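Local coordinates for protein MAU2 chromatid cohesion factor homolog (Saccharomyces cerevisiae, PDB 4XDN) that forms a complex with SCC2 that is required for the association of cohesin with chromosomes, and so takes part in sister chromatid cohesion, at residues I232-T243 / K256-Q264; S446-L454 / L490-W501. All coordinates share one frame; numbering follows the deposited sequence.

In the fold
Interaction 1 closes before interaction 2 opens along the chain, yet the two lie side by side in the middle of an elongated, largely helical chain. Their centres are 20 Å apart, each 14 Å from the centre of the chain, and their nearest atoms come within about 5 Å without touching. Residues flanking interaction 1 reach interaction 2: Arg-229, just ahead of 232-243, forms a salt bridge to Asp-494, and Asn-498 donates to Cys-266 O and Asp-268, just beyond 256-264. Both contacts also meet the chain of another protein, consistent with the SCC2 partner: Leu-259 and Val-262 pack on it in interaction 1, Leu-454 and Trp-501 in interaction 2.

Interaction 1. Residues I232-T243 / K256-Q264; sequences IPEDALQELRST and KLALEMVIQ
Leu-240 buries the most surface here and divides its two methyls between Lys-256 and Ile-263. CD2 meets Ile-263 CD1 tip to tip at 3.5 Å, tighter than usual for two methyl carbons, and also lies against the CG methylene of Glu-260. CD1 takes the other direction and touches Lys-256 CG at 3.6 Å. Chi1 of 174° sets CG anti to the backbone N and brings the branch point towards the facing helix, although the CB bond does not aim there directly; chi2 of 65° then parts the methyls.

Ile-263 CG1 receives CD1 of Ile-232 at 3.9 Å, so the apolar row extends to the residue before Pro-233, the N-cap of helix 234-241. Lys-256, bent at chi2 and chi4, runs alongside the backbone carbonyls of Leu-240 and Arg-241. Its CE lies 3.1 Å from Leu-240 O, a close CH-to-oxygen approach probably favoured by the neighbouring ammonium. NZ itself reaches across through a water, which accepts from Lys-256 NZ (2.7 Å) and donates to Arg-241 O (2.9 Å). A salt bridge with Glu-260, one turn along the same helix, whose hydrogen bonds are weak, and a weak bond with Tyr-253 OH further hold the ammonium, and its charge would be expected to be balanced by Glu-260.

The axes of helix 234-241 and of the segment 256-264 approach to 10.9 Å, with 134° between their directions. The contact joins two helices separated by the short helix 245-248, with helix 212-228 beside them, in the TPR-like helical superhelix of the SCC4/MAU2 family.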
loop_
_atom_site.group_PDB
_atom_site.type_symbol
_atom_site.label_atom_id
_atom_site.label_comp_id
_atom_site.label_asym_id
_atom_site.label_seq_id
_atom_site.Cartn_x
_atom_site.Cartn_y
_atom_site.Cartn_z
ATOM N N ILE A 232 12.812 7.963 -3.458
ATOM C CA ILE A 232 12.989 7.457 -4.812
ATOM C C ILE A 232 14.184 8.148 -5.471
ATOM O O ILE A 232 14.206 9.374 -5.574
ATOM C CB ILE A 232 11.732 7.670 -5.675
ATOM C CG1 ILE A 232 10.494 7.127 -4.954
ATOM C CG2 ILE A 232 11.904 6.988 -7.029
ATOM C CD1 ILE A 232 9.187 7.421 -5.657
ATOM N N PRO A 233 15.190 7.368 -5.912
ATOM C CA PRO A 233 16.329 7.974 -6.615
ATOM C C PRO A 233 15.903 8.754 -7.854
ATOM O O PRO A 233 14.876 8.443 -8.459
ATOM C CB PRO A 233 17.187 6.765 -7.002
ATOM C CG PRO A 233 16.853 5.732 -6.001
ATOM C CD PRO A 233 15.394 5.924 -5.699
ATOM N N GLU A 234 16.697 9.751 -8.227
ATOM C CA GLU A 234 16.354 10.641 -9.329
ATOM C C GLU A 234 16.224 9.893 -10.652
ATOM O O GLU A 234 15.312 10.158 -11.434
ATOM C CB GLU A 234 17.407 11.747 -9.457
ATOM C CG GLU A 234 17.084 12.802 -10.503
ATOM C CD GLU A 234 15.761 13.497 -10.240
ATOM O OE1 GLU A 234 15.423 13.714 -9.057
ATOM O OE2 GLU A 234 15.056 13.818 -11.219
ATOM N N ASP A 235 17.135 8.958 -10.901
ATOM C CA ASP A 235 17.142 8.230 -12.166
ATOM C C ASP A 235 15.886 7.373 -12.323
ATOM O O ASP A 235 15.347 7.252 -13.422
ATOM C CB ASP A 235 18.399 7.360 -12.282
ATOM C CG ASP A 235 18.591 6.448 -11.090
ATOM O OD1 ASP A 235 18.315 6.887 -9.955
ATOM O OD2 ASP A 235 19.022 5.292 -11.287
ATOM N N ALA A 236 15.420 6.785 -11.226
ATOM C CA ALA A 236 14.180 6.017 -11.239
ATOM C C ALA A 236 12.993 6.932 -11.519
ATOM O O ALA A 236 12.044 6.549 -12.203
ATOM C CB ALA A 236 13.987 5.290 -9.919
ATOM N N LEU A 237 13.059 8.145 -10.980
ATOM C CA LEU A 237 12.014 9.142 -11.184
ATOM C C LEU A 237 11.958 9.567 -12.648
ATOM O O LEU A 237 10.881 9.643 -13.239
ATOM C CB LEU A 237 12.257 10.363 -10.289
ATOM C CG LEU A 237 11.117 10.820 -9.376
ATOM C CD1 LEU A 237 10.687 9.711 -8.429
ATOM C CD2 LEU A 237 11.546 12.050 -8.586
ATOM N N GLN A 238 13.121 9.846 -13.228
ATOM C CA GLN A 238 13.199 10.229 -14.632
ATOM C C GLN A 238 12.794 9.063 -15.525
ATOM O O GLN A 238 12.155 9.253 -16.559
ATOM C CB GLN A 238 14.609 10.700 -14.990
ATOM C CG GLN A 238 15.021 11.997 -14.309
ATOM C CD GLN A 238 16.417 12.443 -14.703
ATOM O OE1 GLN A 238 17.010 11.909 -15.641
ATOM N NE2 GLN A 238 16.950 13.427 -13.985
ATOM N N GLU A 239 13.172 7.856 -15.119
ATOM C CA GLU A 239 12.822 6.656 -15.867
ATOM C C GLU A 239 11.309 6.475 -15.871
ATOM O O GLU A 239 10.726 6.067 -16.874
ATOM C CB GLU A 239 13.504 5.425 -15.268
ATOM C CG GLU A 239 13.434 4.185 -16.145
ATOM C CD GLU A 239 14.298 4.295 -17.391
ATOM O OE1 GLU A 239 15.324 5.003 -17.351
ATOM O OE2 GLU A 239 13.947 3.668 -18.413
ATOM N N LEU A 240 10.684 6.786 -14.741
ATOM C CA LEU A 240 9.232 6.708 -14.614
ATOM C C LEU A 240 8.549 7.711 -15.543
ATOM O O LEU A 240 7.587 7.375 -16.229
ATOM C CB LEU A 240 8.809 6.960 -13.162
ATOM C CG LEU A 240 7.308 7.048 -12.863
ATOM C CD1 LEU A 240 6.611 5.718 -13.119
ATOM C CD2 LEU A 240 7.085 7.501 -11.428
ATOM N N ARG A 241 9.053 8.940 -15.561
ATOM C CA ARG A 241 8.447 9.998 -16.361
ATOM C C ARG A 241 8.630 9.755 -17.860
ATOM O O ARG A 241 7.793 10.164 -18.666
ATOM C CB ARG A 241 9.033 11.362 -15.974
ATOM C CG ARG A 241 8.616 11.842 -14.585
ATOM C CD ARG A 241 8.968 13.309 -14.360
ATOM N NE ARG A 241 10.394 13.514 -14.101
ATOM C CZ ARG A 241 10.943 13.589 -12.890
ATOM N NH1 ARG A 241 10.199 13.480 -11.795
ATOM N NH2 ARG A 241 12.251 13.777 -12.772
ATOM N N SER A 242 9.715 9.082 -18.228
ATOM C CA SER A 242 10.022 8.842 -19.637
ATOM C C SER A 242 9.259 7.647 -20.208
ATOM O O SER A 242 9.299 7.404 -21.414
ATOM C CB SER A 242 11.527 8.622 -19.823
ATOM O OG SER A 242 11.940 7.399 -19.239
ATOM N N THR A 243 8.576 6.902 -19.341
ATOM C CA THR A 243 7.810 5.728 -19.753
ATOM C C THR A 243 6.832 6.071 -20.874
ATOM O O THR A 243 5.969 6.934 -20.714
ATOM C CB THR A 243 7.036 5.122 -18.567
ATOM O OG1 THR A 243 7.954 4.799 -17.514
ATOM C CG2 THR A 243 6.293 3.855 -18.988
ATOM N N LYS A 256 1.818 3.432 -14.422
ATOM C CA LYS A 256 2.733 4.563 -14.346
ATOM C C LYS A 256 2.000 5.787 -13.806
ATOM O O LYS A 256 2.473 6.445 -12.881
ATOM C CB LYS A 256 3.335 4.862 -15.722
ATOM C CG LYS A 256 4.231 6.091 -15.783
ATOM C CD LYS A 256 3.779 7.038 -16.885
ATOM C CE LYS A 256 4.683 8.257 -16.995
ATOM N NZ LYS A 256 3.909 9.507 -17.254
ATOM N N LEU A 257 0.841 6.081 -14.388
ATOM C CA LEU A 257 0.052 7.236 -13.984
ATOM C C LEU A 257 -0.400 7.119 -12.531
ATOM O O LEU A 257 -0.383 8.100 -11.790
ATOM C CB LEU A 257 -1.160 7.398 -14.900
ATOM C CG LEU A 257 -0.843 7.747 -16.357
ATOM C CD1 LEU A 257 -2.103 7.675 -17.200
ATOM C CD2 LEU A 257 -0.210 9.126 -16.462
ATOM N N ALA A 258 -0.798 5.917 -12.128
ATOM C CA ALA A 258 -1.225 5.681 -10.754
ATOM C C ALA A 258 -0.083 5.956 -9.787
ATOM O O ALA A 258 -0.276 6.587 -8.749
ATOM C CB ALA A 258 -1.722 4.258 -10.588
ATOM N N LEU A 259 1.108 5.485 -10.133
ATOM C CA LEU A 259 2.264 5.654 -9.268
ATOM C C LEU A 259 2.652 7.124 -9.159
ATOM O O LEU A 259 3.094 7.573 -8.104
ATOM C CB LEU A 259 3.446 4.830 -9.781
ATOM C CG LEU A 259 3.316 3.313 -9.638
ATOM C CD1 LEU A 259 4.547 2.626 -10.216
ATOM C CD2 LEU A 259 3.111 2.905 -8.191
ATOM N N GLU A 260 2.478 7.868 -10.245
ATOM C CA GLU A 260 2.777 9.293 -10.236
ATOM C C GLU A 260 1.794 10.032 -9.326
ATOM O O GLU A 260 2.140 11.040 -8.715
ATOM C CB GLU A 260 2.735 9.861 -11.656
ATOM C CG GLU A 260 3.939 9.469 -12.506
ATOM C CD GLU A 260 3.876 10.024 -13.920
ATOM O OE1 GLU A 260 2.758 10.179 -14.454
ATOM O OE2 GLU A 260 4.947 10.308 -14.497
ATOM N N MET A 261 0.572 9.517 -9.238
ATOM C CA MET A 261 -0.429 10.069 -8.332
ATOM C C MET A 261 -0.048 9.813 -6.878
ATOM O O MET A 261 -0.155 10.702 -6.033
ATOM C CB MET A 261 -1.806 9.471 -8.626
ATOM C CG MET A 261 -2.656 10.300 -9.575
ATOM S SD MET A 261 -3.173 11.876 -8.868
ATOM C CE MET A 261 -4.249 11.327 -7.546
ATOM N N VAL A 262 0.397 8.593 -6.591
ATOM C CA VAL A 262 0.795 8.224 -5.237
ATOM C C VAL A 262 2.011 9.037 -4.798
ATOM O O VAL A 262 2.121 9.416 -3.633
ATOM C CB VAL A 262 1.115 6.715 -5.132
ATOM C CG1 VAL A 262 1.654 6.364 -3.745
ATOM C CG2 VAL A 262 -0.123 5.888 -5.437
ATOM N N ILE A 263 2.921 9.301 -5.732
ATOM C CA ILE A 263 4.108 10.090 -5.426
ATOM C C ILE A 263 3.692 11.488 -4.974
ATOM O O ILE A 263 4.202 11.996 -3.976
ATOM C CB ILE A 263 5.062 10.185 -6.638
ATOM C CG1 ILE A 263 5.738 8.833 -6.880
ATOM C CG2 ILE A 263 6.144 11.242 -6.405
ATOM C CD1 ILE A 263 6.467 8.724 -8.210
ATOM N N GLN A 264 2.764 12.101 -5.704
ATOM C CA GLN A 264 2.269 13.430 -5.349
ATOM C C GLN A 264 1.559 13.400 -4.003
ATOM O O GLN A 264 1.665 14.337 -3.213
ATOM C CB GLN A 264 1.321 13.964 -6.427
ATOM C CG GLN A 264 1.999 14.274 -7.749
ATOM C CD GLN A 264 3.131 15.269 -7.604
ATOM O OE1 GLN A 264 4.274 14.979 -7.953
ATOM N NE2 GLN A 264 2.818 16.451 -7.084
HETATM O O HOH W 1 5.423 11.650 -17.975
#

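Interaction 2. Residues S446-L454 / L490-W501; sequences SEVKMISLL and LQETDLQFNPIW
The side chain of Trp-501 fits as a knob into the hole formed by Glu-447, Met-450, Ile-451 and Leu-454 on the helix that begins at Ser-446, and it buries more surface than any other residue of the contact. The apolar touches fall on the outer rim of its six-membered ring: Met-450 CB comes to the edge, 3.6 Å from CZ3; Ile-451 CG1 lies 3.7 Å from CH2 and Leu-454 CD1 3.8 Å from CZ3, both obliquely. Leu-495 CD1, from the same segment as the indole, covers one ring face near its rim.

Sulfur makes a second kind of contact. Met-450 SD lies 5.3 Å from the centroid of the six-membered ring of Trp-501 and 54° off its normal, an oblique Met-aromatic pair. A bend at chi3 (62°) turns the terminal methyl onto Leu-490, with CE 3.6 Å from Leu-490 CB.

Polar atoms meet carbon across the interface. Glu-447 O lies near the ring plane, 3.7 Å from Trp-501 CH2, and Ser-446 OG is 3.3 Å from Thr-493 CG2. The Glu-447 carboxylate has other partners: OE2 forms a salt bridge with Arg-229, and OE1 is hydrogen-bonded to the backbone of another protein's chain. Within 490-501, Thr-493 OG1 donates to Leu-490 O and Gln-496 NE2 to Thr-493 O, while Asn-498 OD1 caps the following helix by accepting from Trp-501 N (N-H...O 158°).

The contact therefore probably owes its stability to apolar packing and fit, while the polar groups hold the turn, cap the helix, pair with Arg-229 and meet the other protein.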
loop_
_atom_site.group_PDB
_atom_site.type_symbol
_atom_site.label_atom_id
_atom_site.label_comp_id
_atom_site.label_asym_id
_atom_site.label_seq_id
_atom_site.Cartn_x
_atom_site.Cartn_y
_atom_site.Cartn_z
ATOM N N SER A 446 6.383 3.333 9.375
ATOM C CA SER A 446 7.181 4.398 9.965
ATOM C C SER A 446 6.373 5.688 10.065
ATOM O O SER A 446 6.556 6.471 10.993
ATOM C CB SER A 446 8.455 4.628 9.148
ATOM O OG SER A 446 8.148 4.939 7.802
ATOM N N GLU A 447 5.474 5.898 9.108
ATOM C CA GLU A 447 4.639 7.093 9.088
ATOM C C GLU A 447 3.781 7.187 10.348
ATOM O O GLU A 447 3.685 8.249 10.964
ATOM C CB GLU A 447 3.751 7.097 7.844
ATOM C CG GLU A 447 2.877 8.334 7.702
ATOM C CD GLU A 447 2.067 8.323 6.423
ATOM O OE1 GLU A 447 1.540 7.248 6.062
ATOM O OE2 GLU A 447 1.958 9.385 5.775
ATOM N N VAL A 448 3.161 6.074 10.725
ATOM C CA VAL A 448 2.341 6.020 11.927
ATOM C C VAL A 448 3.214 6.178 13.164
ATOM O O VAL A 448 2.857 6.900 14.099
ATOM C CB VAL A 448 1.550 4.699 12.011
ATOM C CG1 VAL A 448 0.854 4.552 13.365
ATOM C CG2 VAL A 448 0.536 4.623 10.878
ATOM N N LYS A 449 4.358 5.500 13.165
ATOM C CA LYS A 449 5.317 5.617 14.257
ATOM C C LYS A 449 5.710 7.068 14.478
ATOM O O LYS A 449 5.833 7.525 15.613
ATOM C CB LYS A 449 6.571 4.786 13.971
ATOM C CG LYS A 449 6.388 3.291 14.134
ATOM C CD LYS A 449 7.713 2.565 13.970
ATOM C CE LYS A 449 7.582 1.091 14.299
ATOM N NZ LYS A 449 8.902 0.404 14.302
ATOM N N MET A 450 5.898 7.793 13.382
ATOM C CA MET A 450 6.378 9.163 13.454
ATOM C C MET A 450 5.285 10.133 13.891
ATOM O O MET A 450 5.554 11.076 14.635
ATOM C CB MET A 450 6.952 9.585 12.106
ATOM C CG MET A 450 8.340 9.001 11.835
ATOM S SD MET A 450 9.224 9.828 10.503
ATOM C CE MET A 450 9.352 11.485 11.186
ATOM N N ILE A 451 4.059 9.907 13.431
ATOM C CA ILE A 451 2.920 10.678 13.913
ATOM C C ILE A 451 2.810 10.497 15.422
ATOM O O ILE A 451 2.576 11.457 16.160
ATOM C CB ILE A 451 1.598 10.251 13.230
ATOM C CG1 ILE A 451 1.613 10.660 11.755
ATOM C CG2 ILE A 451 0.384 10.881 13.935
ATOM C CD1 ILE A 451 0.462 10.104 10.939
ATOM N N SER A 452 2.990 9.259 15.871
ATOM C CA SER A 452 2.926 8.941 17.291
ATOM C C SER A 452 4.041 9.646 18.063
ATOM O O SER A 452 3.817 10.155 19.160
ATOM C CB SER A 452 3.015 7.427 17.503
ATOM O OG SER A 452 1.983 6.749 16.805
ATOM N N LEU A 453 5.237 9.681 17.485
ATOM C CA LEU A 453 6.385 10.290 18.149
ATOM C C LEU A 453 6.260 11.808 18.203
ATOM O O LEU A 453 6.674 12.432 19.180
ATOM C CB LEU A 453 7.687 9.901 17.443
ATOM C CG LEU A 453 8.200 8.478 17.684
ATOM C CD1 LEU A 453 9.370 8.172 16.755
ATOM C CD2 LEU A 453 8.613 8.281 19.136
ATOM N N LEU A 454 5.693 12.397 17.155
ATOM C CA LEU A 454 5.554 13.846 17.081
ATOM C C LEU A 454 4.488 14.347 18.049
ATOM O O LEU A 454 4.686 15.354 18.735
ATOM C CB LEU A 454 5.217 14.282 15.653
ATOM C CG LEU A 454 6.359 14.190 14.632
ATOM C CD1 LEU A 454 5.844 14.473 13.234
ATOM C CD2 LEU A 454 7.489 15.148 14.978
ATOM N N LEU A 490 12.775 9.847 10.180
ATOM C CA LEU A 490 12.528 10.810 9.111
ATOM C C LEU A 490 13.599 10.721 8.034
ATOM O O LEU A 490 13.319 10.898 6.850
ATOM C CB LEU A 490 12.481 12.234 9.669
ATOM C CG LEU A 490 12.069 13.350 8.699
ATOM C CD1 LEU A 490 10.749 13.055 7.991
ATOM C CD2 LEU A 490 11.978 14.675 9.441
ATOM N N GLN A 491 14.823 10.434 8.458
ATOM C CA GLN A 491 15.976 10.476 7.570
ATOM C C GLN A 491 16.023 9.282 6.613
ATOM O O GLN A 491 16.736 9.317 5.613
ATOM C CB GLN A 491 17.259 10.540 8.401
ATOM C CG GLN A 491 18.495 10.953 7.621
ATOM C CD GLN A 491 19.674 11.273 8.523
ATOM O OE1 GLN A 491 19.524 11.402 9.739
ATOM N NE2 GLN A 491 20.856 11.403 7.931
ATOM N N GLU A 492 15.257 8.238 6.920
ATOM C CA GLU A 492 15.217 7.035 6.092
ATOM C C GLU A 492 13.856 6.842 5.414
ATOM O O GLU A 492 13.549 5.753 4.928
ATOM C CB GLU A 492 15.569 5.803 6.935
ATOM C CG GLU A 492 14.686 5.594 8.157
ATOM C CD GLU A 492 15.222 4.522 9.093
ATOM O OE1 GLU A 492 16.456 4.327 9.138
ATOM O OE2 GLU A 492 14.408 3.873 9.784
ATOM N N THR A 493 13.055 7.906 5.379
ATOM C CA THR A 493 11.774 7.904 4.672
ATOM C C THR A 493 11.709 9.072 3.692
ATOM O O THR A 493 12.535 9.981 3.752
ATOM C CB THR A 493 10.579 8.000 5.642
ATOM O OG1 THR A 493 10.663 9.214 6.400
ATOM C CG2 THR A 493 10.557 6.809 6.589
ATOM N N ASP A 494 10.722 9.050 2.799
ATOM C CA ASP A 494 10.555 10.127 1.826
ATOM C C ASP A 494 9.857 11.334 2.452
ATOM O O ASP A 494 9.720 12.377 1.814
ATOM C CB ASP A 494 9.767 9.639 0.606
ATOM C CG ASP A 494 8.310 9.350 0.924
ATOM O OD1 ASP A 494 7.489 10.293 0.897
ATOM O OD2 ASP A 494 7.981 8.177 1.194
ATOM N N LEU A 495 9.421 11.191 3.700
ATOM C CA LEU A 495 8.735 12.270 4.402
ATOM C C LEU A 495 9.649 13.471 4.622
ATOM O O LEU A 495 9.176 14.592 4.805
ATOM C CB LEU A 495 8.200 11.774 5.746
ATOM C CG LEU A 495 7.078 10.737 5.684
ATOM C CD1 LEU A 495 6.770 10.208 7.076
ATOM C CD2 LEU A 495 5.830 11.327 5.050
ATOM N N GLN A 496 10.957 13.236 4.606
ATOM C CA GLN A 496 11.924 14.317 4.759
ATOM C C GLN A 496 11.837 15.287 3.586
ATOM O O GLN A 496 12.347 16.402 3.658
ATOM C CB GLN A 496 13.345 13.760 4.869
ATOM C CG GLN A 496 13.840 13.071 3.607
ATOM C CD GLN A 496 15.181 12.390 3.800
ATOM O OE1 GLN A 496 16.219 13.047 3.857
ATOM N NE2 GLN A 496 15.165 11.066 3.901
ATOM N N PHE A 497 11.195 14.849 2.506
ATOM C CA PHE A 497 10.997 15.685 1.328
ATOM C C PHE A 497 9.553 16.166 1.229
ATOM O O PHE A 497 9.156 16.749 0.220
ATOM C CB PHE A 497 11.381 14.918 0.064
ATOM C CG PHE A 497 12.761 14.326 0.116
ATOM C CD1 PHE A 497 13.875 15.142 0.215
ATOM C CD2 PHE A 497 12.941 12.954 0.061
ATOM C CE1 PHE A 497 15.145 14.601 0.263
ATOM C CE2 PHE A 497 14.211 12.408 0.107
ATOM C CZ PHE A 497 15.313 13.232 0.207
ATOM N N ASN A 498 8.776 15.915 2.279
ATOM C CA ASN A 498 7.397 16.379 2.356
ATOM C C ASN A 498 7.346 17.694 3.139
ATOM O O ASN A 498 7.679 17.718 4.324
ATOM C CB ASN A 498 6.511 15.315 3.014
ATOM C CG ASN A 498 5.046 15.714 3.059
ATOM O OD1 ASN A 498 4.693 16.775 3.568
ATOM N ND2 ASN A 498 4.183 14.857 2.523
ATOM N N PRO A 499 6.935 18.796 2.482
ATOM C CA PRO A 499 7.002 20.109 3.140
ATOM C C PRO A 499 6.120 20.219 4.385
ATOM O O PRO A 499 6.526 20.872 5.346
ATOM C CB PRO A 499 6.531 21.076 2.048
ATOM C CG PRO A 499 5.755 20.247 1.097
ATOM C CD PRO A 499 6.395 18.897 1.114
ATOM N N ILE A 500 4.944 19.598 4.371
ATOM C CA ILE A 500 4.082 19.579 5.550
ATOM C C ILE A 500 4.829 18.960 6.726
ATOM O O ILE A 500 4.794 19.484 7.838
ATOM C CB ILE A 500 2.767 18.799 5.289
ATOM C CG1 ILE A 500 1.847 19.624 4.383
ATOM C CG2 ILE A 500 2.053 18.459 6.607
ATOM C CD1 ILE A 500 0.537 18.945 4.025
ATOM N N TRP A 501 5.515 17.853 6.471
ATOM C CA TRP A 501 6.253 17.159 7.515
ATOM C C TRP A 501 7.485 17.942 7.948
ATOM O O TRP A 501 7.740 18.086 9.140
ATOM C CB TRP A 501 6.657 15.761 7.042
ATOM C CG TRP A 501 5.565 14.758 7.202
ATOM C CD1 TRP A 501 4.467 14.608 6.406
ATOM C CD2 TRP A 501 5.456 13.764 8.226
ATOM N NE1 TRP A 501 3.682 13.581 6.870
ATOM C CE2 TRP A 501 4.268 13.046 7.988
ATOM C CE3 TRP A 501 6.249 13.410 9.321
ATOM C CZ2 TRP A 501 3.852 11.998 8.804
ATOM C CZ3 TRP A 501 5.838 12.368 10.129
ATOM C CH2 TRP A 501 4.649 11.674 9.866
#